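Local coordinates for mandelate racemase/muconate lactonizing enzyme (Roseovarius nubinhibens, PDB 2QDD), which is of unknown specific function but belongs to the magnesium-dependent mandelate racemase/muconate lactonizing enzyme family of the enolase superfamily, at residues H57-A62 with E294-T299; A305-A310 with S321-A326; V264-N269 with T275-I280; L13-A18 with E51-G56. All coordinates share one frame; numbering follows the deposited sequence.

In the fold
The four contacts run from the N-terminal sheet to the barrel. Interaction 1 joins the two domains beside the magnesium site formed by Asp196, Glu220, Asp243 and Glu244, which holds no metal in this chain: the side chains of Tyr59 and Glu244 are about 3 Å apart at their nearest atoms. The other contacts lie further back. Interaction 4, inside the N-terminal domain, has its centre about 8 Å from that of interaction 1, and Thr299 OG1 reaches Glu51 OE1 at 2.6 Å. Interactions 2 and 3 belong to the barrel, their centres 12 Å apart, with Leu309 CD2 3.7 Å from Ala277 CB. Interaction 3 also meets interaction 1, where Tyr59 OH is 2.9 Å from Lys267 NZ.

Interaction 1: H57-A62 with E294-T299; sequences HSYLPA and EDVGGT
Val296 pushes its two methyls against two successive residues of the 57-62 loop, one methyl to each. CG1, anti to the backbone N (chi1 176°), meets the Tyr59 ring obliquely and lies 3.7 Å from CD2, with CE2 just as near. This is the closer half of the contact. The other branch, CG2, comes to 4.0 Å from Leu60 CD1, a single methyl-to-methyl touch, and Leu60 leans on Arg270 as well. Val296 and Leu60 are buried, whereas Tyr59 is partly exposed. At the outer end of the loop, Ser58 is exposed and His57 turns to a second subunit, where its ND1 bonds to Gln96 O of that neighbouring chain.

The polar end of Tyr59 does its work beyond the valine: OH is hydrogen-bonded to Glu244 OE2 and to Lys267 NZ. Within 294-299, Asp295 OD2 accepts a weak bond from Val296 N at 2.7 Å and another bond from Asn269 N, which ties the valine's backbone to helix 268-271. Tyr59 and Leu60 thus meet Val296 through apolar groups alone, while the same tyrosine carries a hydroxyl to a magnesium ligand, consistent with a loop that closes over the active site.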
loop_
_atom_site.group_PDB
_atom_site.type_symbol
_atom_site.label_atom_id
_atom_site.label_comp_id
_atom_site.label_asym_id
_atom_site.label_seq_id
_atom_site.Cartn_x
_atom_site.Cartn_y
_atom_site.Cartn_z
ATOM N N HIS A 57 25.735 -27.385 -13.543
ATOM C CA HIS A 57 24.701 -27.757 -12.582
ATOM C C HIS A 57 24.573 -26.752 -11.433
ATOM O O HIS A 57 23.827 -26.993 -10.490
ATOM C CB HIS A 57 24.937 -29.178 -12.048
ATOM C CG HIS A 57 26.320 -29.415 -11.524
ATOM N ND1 HIS A 57 26.733 -28.970 -10.285
ATOM C CD2 HIS A 57 27.383 -30.055 -12.067
ATOM C CE1 HIS A 57 27.994 -29.317 -10.093
ATOM N NE2 HIS A 57 28.411 -29.978 -11.158
ATOM N N SER A 58 25.292 -25.630 -11.527
ATOM C CA SER A 58 25.321 -24.645 -10.450
ATOM C C SER A 58 24.628 -23.331 -10.824
ATOM O O SER A 58 24.340 -22.507 -9.955
ATOM C CB SER A 58 26.760 -24.400 -9.979
ATOM O OG SER A 58 27.401 -23.395 -10.743
ATOM N N TYR A 59 24.355 -23.146 -12.113
ATOM C CA TYR A 59 23.804 -21.893 -12.629
ATOM C C TYR A 59 22.325 -21.692 -12.271
ATOM O O TYR A 59 21.938 -20.630 -11.781
ATOM C CB TYR A 59 24.018 -21.809 -14.147
ATOM C CG TYR A 59 23.470 -20.558 -14.794
ATOM C CD1 TYR A 59 23.966 -19.297 -14.464
ATOM C CD2 TYR A 59 22.463 -20.639 -15.747
ATOM C CE1 TYR A 59 23.454 -18.146 -15.058
ATOM C CE2 TYR A 59 21.941 -19.498 -16.345
ATOM C CZ TYR A 59 22.439 -18.257 -15.996
ATOM O OH TYR A 59 21.920 -17.129 -16.598
ATOM N N LEU A 60 21.518 -22.719 -12.527
ATOM C CA LEU A 60 20.077 -22.697 -12.317
ATOM C C LEU A 60 19.678 -24.042 -11.687
ATOM O O LEU A 60 20.500 -24.964 -11.654
ATOM C CB LEU A 60 19.357 -22.506 -13.664
ATOM C CG LEU A 60 19.297 -21.101 -14.263
ATOM C CD1 LEU A 60 18.680 -21.154 -15.640
ATOM C CD2 LEU A 60 18.570 -20.090 -13.374
ATOM N N PRO A 61 18.430 -24.162 -11.165
ATOM C CA PRO A 61 17.913 -25.485 -10.774
ATOM C C PRO A 61 17.753 -26.460 -11.937
ATOM O O PRO A 61 16.630 -26.729 -12.382
ATOM C CB PRO A 61 16.549 -25.163 -10.150
ATOM C CG PRO A 61 16.615 -23.730 -9.803
ATOM C CD PRO A 61 17.458 -23.101 -10.851
ATOM N N ALA A 62 18.881 -26.999 -12.392
ATOM C CA ALA A 62 18.973 -27.761 -13.633
ATOM C C ALA A 62 20.305 -28.499 -13.675
ATOM O O ALA A 62 21.339 -27.941 -13.317
ATOM C CB ALA A 62 18.860 -26.834 -14.830
ATOM N N GLU A 294 17.162 -15.785 -25.714
ATOM C CA GLU A 294 18.321 -16.646 -25.945
ATOM C C GLU A 294 18.085 -17.919 -25.136
ATOM O O GLU A 294 17.098 -18.006 -24.420
ATOM C CB GLU A 294 19.592 -15.948 -25.466
ATOM C CG GLU A 294 19.570 -15.528 -23.996
ATOM C CD GLU A 294 20.594 -14.458 -23.689
ATOM O OE1 GLU A 294 20.594 -13.413 -24.378
ATOM O OE2 GLU A 294 21.408 -14.663 -22.761
ATOM N N ASP A 295 18.962 -18.911 -25.237
ATOM C CA ASP A 295 18.901 -19.995 -24.266
ATOM C C ASP A 295 20.094 -20.016 -23.321
ATOM O O ASP A 295 21.016 -19.202 -23.446
ATOM C CB ASP A 295 18.615 -21.360 -24.918
ATOM C CG ASP A 295 17.786 -22.292 -24.010
ATOM O OD1 ASP A 295 17.398 -23.397 -24.452
ATOM O OD2 ASP A 295 17.529 -21.925 -22.841
ATOM N N VAL A 296 20.049 -20.941 -22.366
ATOM C CA VAL A 296 20.957 -20.998 -21.220
ATOM C C VAL A 296 22.339 -21.473 -21.673
ATOM O O VAL A 296 23.364 -21.026 -21.155
ATOM C CB VAL A 296 20.377 -21.944 -20.126
ATOM C CG1 VAL A 296 21.331 -22.110 -18.962
ATOM C CG2 VAL A 296 19.042 -21.418 -19.629
ATOM N N GLY A 297 22.354 -22.369 -22.654
ATOM C CA GLY A 297 23.597 -22.826 -23.258
ATOM C C GLY A 297 23.369 -23.911 -24.284
ATOM O O GLY A 297 22.225 -24.287 -24.570
ATOM N N GLY A 298 24.469 -24.409 -24.841
ATOM C CA GLY A 298 24.439 -25.573 -25.715
ATOM C C GLY A 298 24.565 -25.236 -27.183
ATOM O O GLY A 298 25.087 -24.179 -27.547
ATOM N N THR A 299 24.076 -26.140 -28.024
ATOM C CA THR A 299 24.403 -26.122 -29.441
ATOM C C THR A 299 23.482 -25.174 -30.195
ATOM O O THR A 299 22.554 -24.597 -29.615
ATOM C CB THR A 299 24.313 -27.527 -30.083
ATOM O OG1 THR A 299 22.939 -27.887 -30.270
ATOM C CG2 THR A 299 25.008 -28.578 -29.234
#

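Interaction 2: A305-A310 with S321-A326; sequences AALHLA and SWLGHA
Leu307 CD1 is the methyl that bridges the two segments, 3.9 Å from Leu323 CD1 and 4.0 Å from Ser321 CB. Both leucines stand away from the usual staggered positions. Leu307 has chi1 -147° and chi2 101°, and this twist carries CD1 across toward the 321-326 loop although the CB itself does not point there. Leu323, with chi1 -95° and its second torsion close to eclipsed, sends CD1 to meet it, the two side chains running at a slant to one another. One helical turn on from Leu307, Ala310 CB sits 3.6 Å from Ser321 OG, and the same oxygen is 4.0 Å from Leu307 CD1. The serine thus fits between the two helix residues, its OG placed beside its own backbone N and hydrogen-bonded to Ile293 O on strand 290-293.

Helix 300-311 follows strand 290-293 in the alternating strand-helix order of the C-terminal barrel domain, and the 321-326 loop comes back to its flank after a short excursion. Backbone bonds from Ser321 to Pro136 and Asn138 fasten this loop to strand 135-141, the first strand of the barrel, on which Leu323 packs through Ile137 while Ala310 and Ser321 both rest on Val135. Leu307 also touches Ala338 and Pro347.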
loop_
_atom_site.group_PDB
_atom_site.type_symbol
_atom_site.label_atom_id
_atom_site.label_comp_id
_atom_site.label_asym_id
_atom_site.label_seq_id
_atom_site.Cartn_x
_atom_site.Cartn_y
_atom_site.Cartn_z
ATOM N N ALA A 305 16.041 -22.390 -31.742
ATOM C CA ALA A 305 14.724 -22.375 -31.094
ATOM C C ALA A 305 14.369 -21.025 -30.474
ATOM O O ALA A 305 13.282 -20.491 -30.701
ATOM C CB ALA A 305 14.649 -23.471 -30.053
ATOM N N ALA A 306 15.306 -20.473 -29.712
ATOM C CA ALA A 306 15.110 -19.198 -29.037
ATOM C C ALA A 306 15.183 -18.007 -29.991
ATOM O O ALA A 306 14.537 -16.984 -29.760
ATOM C CB ALA A 306 16.112 -19.049 -27.922
ATOM N N LEU A 307 15.962 -18.147 -31.063
ATOM C CA LEU A 307 16.082 -17.103 -32.084
ATOM C C LEU A 307 14.839 -16.958 -32.954
ATOM O O LEU A 307 14.570 -15.878 -33.472
ATOM C CB LEU A 307 17.323 -17.308 -32.956
ATOM C CG LEU A 307 17.943 -15.995 -33.442
ATOM C CD1 LEU A 307 19.164 -15.624 -32.624
ATOM C CD2 LEU A 307 18.283 -16.068 -34.907
ATOM N N HIS A 308 14.084 -18.042 -33.102
ATOM C CA HIS A 308 12.737 -17.991 -33.670
ATOM C C HIS A 308 11.789 -17.107 -32.848
ATOM O O HIS A 308 10.977 -16.368 -33.416
ATOM C CB HIS A 308 12.147 -19.405 -33.784
ATOM C CG HIS A 308 12.580 -20.153 -35.008
ATOM N ND1 HIS A 308 12.161 -19.818 -36.276
ATOM C CD2 HIS A 308 13.371 -21.243 -35.153
ATOM C CE1 HIS A 308 12.686 -20.658 -37.150
ATOM N NE2 HIS A 308 13.425 -21.532 -36.493
ATOM N N LEU A 309 11.893 -17.199 -31.517
ATOM C CA LEU A 309 11.132 -16.333 -30.611
ATOM C C LEU A 309 11.636 -14.893 -30.651
ATOM O O LEU A 309 10.838 -13.961 -30.711
ATOM C CB LEU A 309 11.151 -16.879 -29.176
ATOM C CG LEU A 309 10.105 -16.305 -28.207
ATOM C CD1 LEU A 309 8.688 -16.665 -28.609
ATOM C CD2 LEU A 309 10.374 -16.767 -26.792
ATOM N N ALA A 310 12.957 -14.726 -30.619
ATOM C CA ALA A 310 13.599 -13.416 -30.773
ATOM C C ALA A 310 13.181 -12.652 -32.043
ATOM O O ALA A 310 12.875 -11.460 -31.975
ATOM C CB ALA A 310 15.116 -13.559 -30.705
ATOM N N SER A 321 20.461 -10.978 -28.885
ATOM C CA SER A 321 20.510 -12.364 -28.435
ATOM C C SER A 321 21.945 -12.790 -28.160
ATOM O O SER A 321 22.891 -12.184 -28.653
ATOM C CB SER A 321 19.882 -13.293 -29.472
ATOM O OG SER A 321 18.470 -13.192 -29.466
ATOM N N TRP A 322 22.091 -13.831 -27.352
ATOM C CA TRP A 322 23.362 -14.506 -27.148
ATOM C C TRP A 322 23.276 -15.858 -27.851
ATOM O O TRP A 322 22.222 -16.499 -27.853
ATOM C CB TRP A 322 23.584 -14.681 -25.647
ATOM C CG TRP A 322 24.848 -15.361 -25.233
ATOM C CD1 TRP A 322 26.105 -14.847 -25.273
ATOM C CD2 TRP A 322 24.966 -16.676 -24.668
ATOM N NE1 TRP A 322 27.007 -15.764 -24.784
ATOM C CE2 TRP A 322 26.332 -16.894 -24.403
ATOM C CE3 TRP A 322 24.049 -17.692 -24.370
ATOM C CZ2 TRP A 322 26.808 -18.089 -23.851
ATOM C CZ3 TRP A 322 24.520 -18.877 -23.815
ATOM C CH2 TRP A 322 25.889 -19.066 -23.565
ATOM N N LEU A 323 24.376 -16.275 -28.469
ATOM C CA LEU A 323 24.454 -17.601 -29.076
ATOM C C LEU A 323 25.366 -18.502 -28.254
ATOM O O LEU A 323 26.562 -18.230 -28.112
ATOM C CB LEU A 323 24.948 -17.503 -30.524
ATOM C CG LEU A 323 23.963 -17.454 -31.702
ATOM C CD1 LEU A 323 22.571 -16.932 -31.351
ATOM C CD2 LEU A 323 24.570 -16.669 -32.860
ATOM N N GLY A 324 24.782 -19.561 -27.699
ATOM C CA GLY A 324 25.512 -20.552 -26.904
ATOM C C GLY A 324 26.658 -21.231 -27.635
ATOM O O GLY A 324 27.744 -21.403 -27.068
ATOM N N HIS A 325 26.421 -21.587 -28.901
ATOM C CA HIS A 325 27.342 -22.416 -29.677
ATOM C C HIS A 325 28.648 -21.712 -30.045
ATOM O O HIS A 325 29.643 -22.367 -30.363
ATOM C CB HIS A 325 26.654 -23.005 -30.915
ATOM C CG HIS A 325 26.324 -21.999 -31.974
ATOM N ND1 HIS A 325 25.058 -21.478 -32.135
ATOM C CD2 HIS A 325 27.090 -21.431 -32.937
ATOM C CE1 HIS A 325 25.059 -20.626 -33.144
ATOM N NE2 HIS A 325 26.281 -20.577 -33.647
ATOM N N ALA A 326 28.639 -20.383 -29.974
ATOM C CA ALA A 326 29.840 -19.563 -30.115
ATOM C C ALA A 326 30.909 -19.833 -29.053
ATOM O O ALA A 326 32.088 -19.526 -29.260
ATOM C CB ALA A 326 29.469 -18.086 -30.129
#

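Interaction 3: V264-N269 with T275-I280; sequences VKIKPN and TRARQI
Ile266, the last residue of strand 263-266, divides its side chain between Ala277 and Ile280, one turn apart on helix 274-287. From CB the chain forks. CG2, set anti to the backbone N, drops onto Ala277 CB at 3.8 Å and passes 4.1 Å from the carbonyl oxygen Ala277 O. CG1 takes the place beside the backbone N (chi1 -46°) and meets Ile280 CG2 at 4.0 Å. The chain then extends to CD1 (chi2 160°), whose tip stays 4.1 Å from that same Ile280 CG2; the two isoleucine side chains run alongside each other, pointing opposite ways. Ile280 also packs on Phe249 and His252 of helix 249-258, while Ile266 touches Met291 and Ile293 of the neighbouring strand. An alanine here would keep only CB, and the loss of both branches is likely to open a gap under Ala277 and Ile280.

The flanking Lys265 and Lys267 make salt bridges to Glu220 and Asp243, both magnesium ligands. The strand and the residue after it therefore divide their chemistry: aliphatic groups seal the strand to the outer helix, and the two lysine side chains reach acidic residues of the magnesium site.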
loop_
_atom_site.group_PDB
_atom_site.type_symbol
_atom_site.label_atom_id
_atom_site.label_comp_id
_atom_site.label_asym_id
_atom_site.label_seq_id
_atom_site.Cartn_x
_atom_site.Cartn_y
_atom_site.Cartn_z
ATOM N N VAL A 264 13.354 -7.991 -19.055
ATOM C CA VAL A 264 13.707 -9.361 -18.663
ATOM C C VAL A 264 14.474 -10.103 -19.772
ATOM O O VAL A 264 14.318 -9.796 -20.951
ATOM C CB VAL A 264 12.471 -10.207 -18.202
ATOM C CG1 VAL A 264 11.689 -9.499 -17.087
ATOM C CG2 VAL A 264 11.547 -10.550 -19.379
ATOM N N LYS A 265 15.311 -11.062 -19.376
ATOM C CA LYS A 265 15.767 -12.124 -20.274
ATOM C C LYS A 265 14.786 -13.278 -20.254
ATOM O O LYS A 265 14.298 -13.665 -19.191
ATOM C CB LYS A 265 17.143 -12.645 -19.857
ATOM C CG LYS A 265 18.273 -11.667 -20.072
ATOM C CD LYS A 265 19.600 -12.388 -20.117
ATOM C CE LYS A 265 20.645 -11.561 -20.828
ATOM N NZ LYS A 265 22.027 -12.047 -20.560
ATOM N N ILE A 266 14.494 -13.823 -21.431
ATOM C CA ILE A 266 13.696 -15.045 -21.529
ATOM C C ILE A 266 14.541 -16.195 -22.072
ATOM O O ILE A 266 15.160 -16.083 -23.137
ATOM C CB ILE A 266 12.428 -14.865 -22.398
ATOM C CG1 ILE A 266 11.704 -13.566 -22.034
ATOM C CG2 ILE A 266 11.489 -16.063 -22.228
ATOM C CD1 ILE A 266 10.777 -13.097 -23.100
ATOM N N LYS A 267 14.576 -17.290 -21.313
ATOM C CA LYS A 267 15.367 -18.460 -21.661
ATOM C C LYS A 267 14.514 -19.708 -21.497
ATOM O O LYS A 267 14.131 -20.035 -20.377
ATOM C CB LYS A 267 16.620 -18.548 -20.780
ATOM C CG LYS A 267 17.578 -17.385 -20.960
ATOM C CD LYS A 267 18.859 -17.604 -20.227
ATOM C CE LYS A 267 19.565 -16.284 -20.031
ATOM N NZ LYS A 267 20.810 -16.477 -19.242
ATOM N N PRO A 268 14.208 -20.401 -22.611
ATOM C CA PRO A 268 13.325 -21.574 -22.636
ATOM C C PRO A 268 13.668 -22.667 -21.612
ATOM O O PRO A 268 12.760 -23.222 -20.994
ATOM C CB PRO A 268 13.490 -22.108 -24.062
ATOM C CG PRO A 268 13.855 -20.922 -24.862
ATOM C CD PRO A 268 14.702 -20.070 -23.963
ATOM N N ASN A 269 14.959 -22.951 -21.423
ATOM C CA ASN A 269 15.389 -23.934 -20.427
ATOM C C ASN A 269 15.162 -23.521 -18.969
ATOM O O ASN A 269 15.059 -24.374 -18.095
ATOM C CB ASN A 269 16.840 -24.376 -20.658
ATOM C CG ASN A 269 17.119 -25.788 -20.118
ATOM O OD1 ASN A 269 17.716 -25.952 -19.056
ATOM N ND2 ASN A 269 16.676 -26.805 -20.850
ATOM N N THR A 275 6.369 -22.714 -25.542
ATOM C CA THR A 275 4.984 -22.410 -25.165
ATOM C C THR A 275 4.927 -21.468 -23.956
ATOM O O THR A 275 4.211 -20.464 -23.982
ATOM C CB THR A 275 4.195 -23.711 -24.869
ATOM O OG1 THR A 275 4.184 -24.540 -26.039
ATOM C CG2 THR A 275 2.756 -23.410 -24.446
ATOM N N ARG A 276 5.697 -21.791 -22.915
ATOM C CA ARG A 276 5.788 -20.952 -21.724
ATOM C C ARG A 276 6.517 -19.635 -22.014
ATOM O O ARG A 276 6.104 -18.581 -21.536
ATOM C CB ARG A 276 6.455 -21.711 -20.571
ATOM C CG ARG A 276 5.676 -22.946 -20.067
ATOM C CD ARG A 276 4.527 -22.583 -19.137
ATOM N NE ARG A 276 3.725 -23.749 -18.762
ATOM C CZ ARG A 276 2.611 -24.140 -19.383
ATOM N NH1 ARG A 276 1.957 -25.213 -18.954
ATOM N NH2 ARG A 276 2.145 -23.471 -20.429
ATOM N N ALA A 277 7.576 -19.701 -22.817
ATOM C CA ALA A 277 8.368 -18.514 -23.182
ATOM C C ALA A 277 7.603 -17.493 -24.025
ATOM O O ALA A 277 7.772 -16.293 -23.831
ATOM C CB ALA A 277 9.654 -18.916 -23.868
ATOM N N ARG A 278 6.742 -17.976 -24.921
ATOM C CA ARG A 278 5.875 -17.115 -25.744
ATOM C C ARG A 278 4.847 -16.320 -24.928
ATOM O O ARG A 278 4.625 -15.131 -25.197
ATOM C CB ARG A 278 5.156 -17.944 -26.816
ATOM C CG ARG A 278 4.303 -17.141 -27.789
ATOM C CD ARG A 278 2.881 -17.669 -27.816
ATOM N NE ARG A 278 2.462 -18.046 -29.164
ATOM C CZ ARG A 278 1.731 -19.121 -29.450
ATOM N NH1 ARG A 278 1.400 -19.382 -30.706
ATOM N NH2 ARG A 278 1.329 -19.939 -28.481
ATOM N N GLN A 279 4.223 -16.971 -23.946
ATOM C CA GLN A 279 3.306 -16.289 -23.024
ATOM C C GLN A 279 3.982 -15.145 -22.261
ATOM O O GLN A 279 3.418 -14.057 -22.141
ATOM C CB GLN A 279 2.652 -17.267 -22.036
ATOM C CG GLN A 279 1.514 -16.604 -21.228
ATOM C CD GLN A 279 1.075 -17.356 -19.973
ATOM O OE1 GLN A 279 -0.034 -17.139 -19.479
ATOM N NE2 GLN A 279 1.937 -18.225 -19.447
ATOM N N ILE A 280 5.188 -15.406 -21.762
ATOM C CA ILE A 280 6.036 -14.391 -21.125
ATOM C C ILE A 280 6.432 -13.252 -22.078
ATOM O O ILE A 280 6.372 -12.073 -21.709
ATOM C CB ILE A 280 7.285 -15.048 -20.493
ATOM C CG1 ILE A 280 6.852 -15.972 -19.354
ATOM C CG2 ILE A 280 8.285 -13.997 -19.987
ATOM C CD1 ILE A 280 7.839 -17.068 -19.054
#

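Interaction 4: L13-A18 with E51-G56; sequences LDLPLA and EGCPWG
Leu17 and Trp55 make the closest touch here, with Leu17 CD2 3.9 Å from Trp55 CH2. The methyl arrives obliquely at the far corner of the six-membered ring. Two residues back along the strand, Leu15 CD1 comes to 4.4 Å from Cys53 SG, a looser contact of methyl with thiol. Pairing is therefore two by two, Leu17 with Trp55 and Leu15 with Cys53, and all of it is apolar. Leu15, Leu17 and Cys53 are buried, and all four residues direct their side chains into the space between the strand and the loop.

In the next shell, the indole is set by its torsions and by its nitrogen. With CG anti to the backbone N (chi1 -167°) the ring swings toward the strand, although the CB of Trp55 does not point there. NE1 is hydrogen-bonded to Tyr21 OH, and the ring also meets Phe30, their planes about 55° apart, and rests on Val296 of the barrel. The backbone of Trp55 forms the centre of an inverse gamma turn.

Further out, Leu13, Leu15 and Leu17 are bonded through their backbones to Ser35, Leu33 and Asp31 of strand 29-42, which lies between strands 5-22 and 47-52 in the sheet. Glu51, at the end of 47-52, holds Ser35 OG with OE2, while its OE1 turns to Thr299 and Ala302 N of the barrel. This is the antiparallel sheet of the enolase-type N-terminal domain, with the loop leaving its edge strand lying against the barrel.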
loop_
_atom_site.group_PDB
_atom_site.type_symbol
_atom_site.label_atom_id
_atom_site.label_comp_id
_atom_site.label_asym_id
_atom_site.label_seq_id
_atom_site.Cartn_x
_atom_site.Cartn_y
_atom_site.Cartn_z
ATOM N N LEU A 13 25.399 -35.544 -25.120
ATOM C CA LEU A 13 26.468 -34.889 -25.853
ATOM C C LEU A 13 27.433 -34.279 -24.846
ATOM O O LEU A 13 27.018 -33.563 -23.936
ATOM C CB LEU A 13 25.895 -33.803 -26.773
ATOM C CG LEU A 13 25.241 -34.185 -28.114
ATOM C CD1 LEU A 13 23.823 -34.742 -27.963
ATOM C CD2 LEU A 13 25.221 -32.992 -29.048
ATOM N N ASP A 14 28.715 -34.587 -25.008
ATOM C CA ASP A 14 29.778 -33.982 -24.218
ATOM C C ASP A 14 30.379 -32.837 -25.025
ATOM O O ASP A 14 31.047 -33.067 -26.038
ATOM C CB ASP A 14 30.853 -35.033 -23.919
ATOM C CG ASP A 14 31.599 -34.765 -22.626
ATOM O OD1 ASP A 14 32.254 -33.706 -22.515
ATOM O OD2 ASP A 14 31.539 -35.628 -21.724
ATOM N N LEU A 15 30.131 -31.604 -24.591
ATOM C CA LEU A 15 30.495 -30.433 -25.386
ATOM C C LEU A 15 31.557 -29.596 -24.691
ATOM O O LEU A 15 31.238 -28.841 -23.772
ATOM C CB LEU A 15 29.276 -29.557 -25.671
ATOM C CG LEU A 15 28.019 -30.128 -26.312
ATOM C CD1 LEU A 15 26.921 -29.112 -26.115
ATOM C CD2 LEU A 15 28.241 -30.401 -27.795
ATOM N N PRO A 16 32.822 -29.715 -25.133
ATOM C CA PRO A 16 33.883 -28.918 -24.521
ATOM C C PRO A 16 33.713 -27.434 -24.830
ATOM O O PRO A 16 33.291 -27.071 -25.930
ATOM C CB PRO A 16 35.160 -29.467 -25.167
ATOM C CG PRO A 16 34.711 -30.055 -26.460
ATOM C CD PRO A 16 33.326 -30.579 -26.217
ATOM N N LEU A 17 34.012 -26.595 -23.846
ATOM C CA LEU A 17 34.029 -25.152 -24.042
ATOM C C LEU A 17 35.346 -24.702 -24.660
ATOM O O LEU A 17 36.395 -25.307 -24.416
ATOM C CB LEU A 17 33.791 -24.426 -22.713
ATOM C CG LEU A 17 32.477 -24.705 -21.974
ATOM C CD1 LEU A 17 32.582 -24.226 -20.541
ATOM C CD2 LEU A 17 31.288 -24.061 -22.667
ATOM N N ALA A 18 35.274 -23.641 -25.460
ATOM C CA ALA A 18 36.452 -22.957 -25.989
ATOM C C ALA A 18 37.290 -22.290 -24.890
ATOM O O ALA A 18 38.520 -22.345 -24.925
ATOM C CB ALA A 18 36.036 -21.932 -27.041
ATOM N N GLU A 51 16.570 -29.729 -27.647
ATOM C CA GLU A 51 17.789 -29.729 -26.843
ATOM C C GLU A 51 17.570 -29.114 -25.461
ATOM O O GLU A 51 17.012 -28.024 -25.338
ATOM C CB GLU A 51 18.912 -28.973 -27.559
ATOM C CG GLU A 51 20.242 -28.983 -26.791
ATOM C CD GLU A 51 21.346 -28.220 -27.489
ATOM O OE1 GLU A 51 21.077 -27.604 -28.543
ATOM O OE2 GLU A 51 22.485 -28.233 -26.974
ATOM N N GLY A 52 18.024 -29.811 -24.425
ATOM C CA GLY A 52 18.194 -29.198 -23.113
ATOM C C GLY A 52 19.645 -29.235 -22.677
ATOM O O GLY A 52 20.212 -30.311 -22.455
ATOM N N CYS A 53 20.252 -28.063 -22.559
ATOM C CA CYS A 53 21.624 -27.975 -22.090
ATOM C C CYS A 53 21.826 -26.901 -21.008
ATOM O O CYS A 53 22.066 -25.735 -21.327
ATOM C CB CYS A 53 22.578 -27.775 -23.264
ATOM S SG CYS A 53 24.301 -27.759 -22.785
ATOM N N PRO A 54 21.716 -27.298 -19.723
ATOM C CA PRO A 54 22.006 -26.427 -18.579
ATOM C C PRO A 54 23.446 -25.934 -18.558
ATOM O O PRO A 54 24.351 -26.654 -18.980
ATOM C CB PRO A 54 21.743 -27.341 -17.374
ATOM C CG PRO A 54 20.795 -28.379 -17.883
ATOM C CD PRO A 54 21.261 -28.632 -19.282
ATOM N N TRP A 55 23.659 -24.712 -18.076
ATOM C CA TRP A 55 25.011 -24.161 -17.968
ATOM C C TRP A 55 25.749 -24.718 -16.746
ATOM O O TRP A 55 25.879 -24.047 -15.719
ATOM C CB TRP A 55 24.982 -22.632 -17.943
ATOM C CG TRP A 55 26.338 -22.015 -18.140
ATOM C CD1 TRP A 55 27.161 -21.506 -17.171
ATOM C CD2 TRP A 55 27.027 -21.842 -19.384
ATOM N NE1 TRP A 55 28.321 -21.027 -17.736
ATOM C CE2 TRP A 55 28.265 -21.221 -19.092
ATOM C CE3 TRP A 55 26.718 -22.148 -20.719
ATOM C CZ2 TRP A 55 29.197 -20.904 -20.085
ATOM C CZ3 TRP A 55 27.648 -21.829 -21.710
ATOM C CH2 TRP A 55 28.872 -21.212 -21.384
ATOM N N GLY A 56 26.226 -25.952 -16.863
ATOM C CA GLY A 56 26.622 -26.737 -15.697
ATOM C C GLY A 56 25.443 -27.073 -14.800
ATOM O O GLY A 56 24.293 -27.052 -15.235
#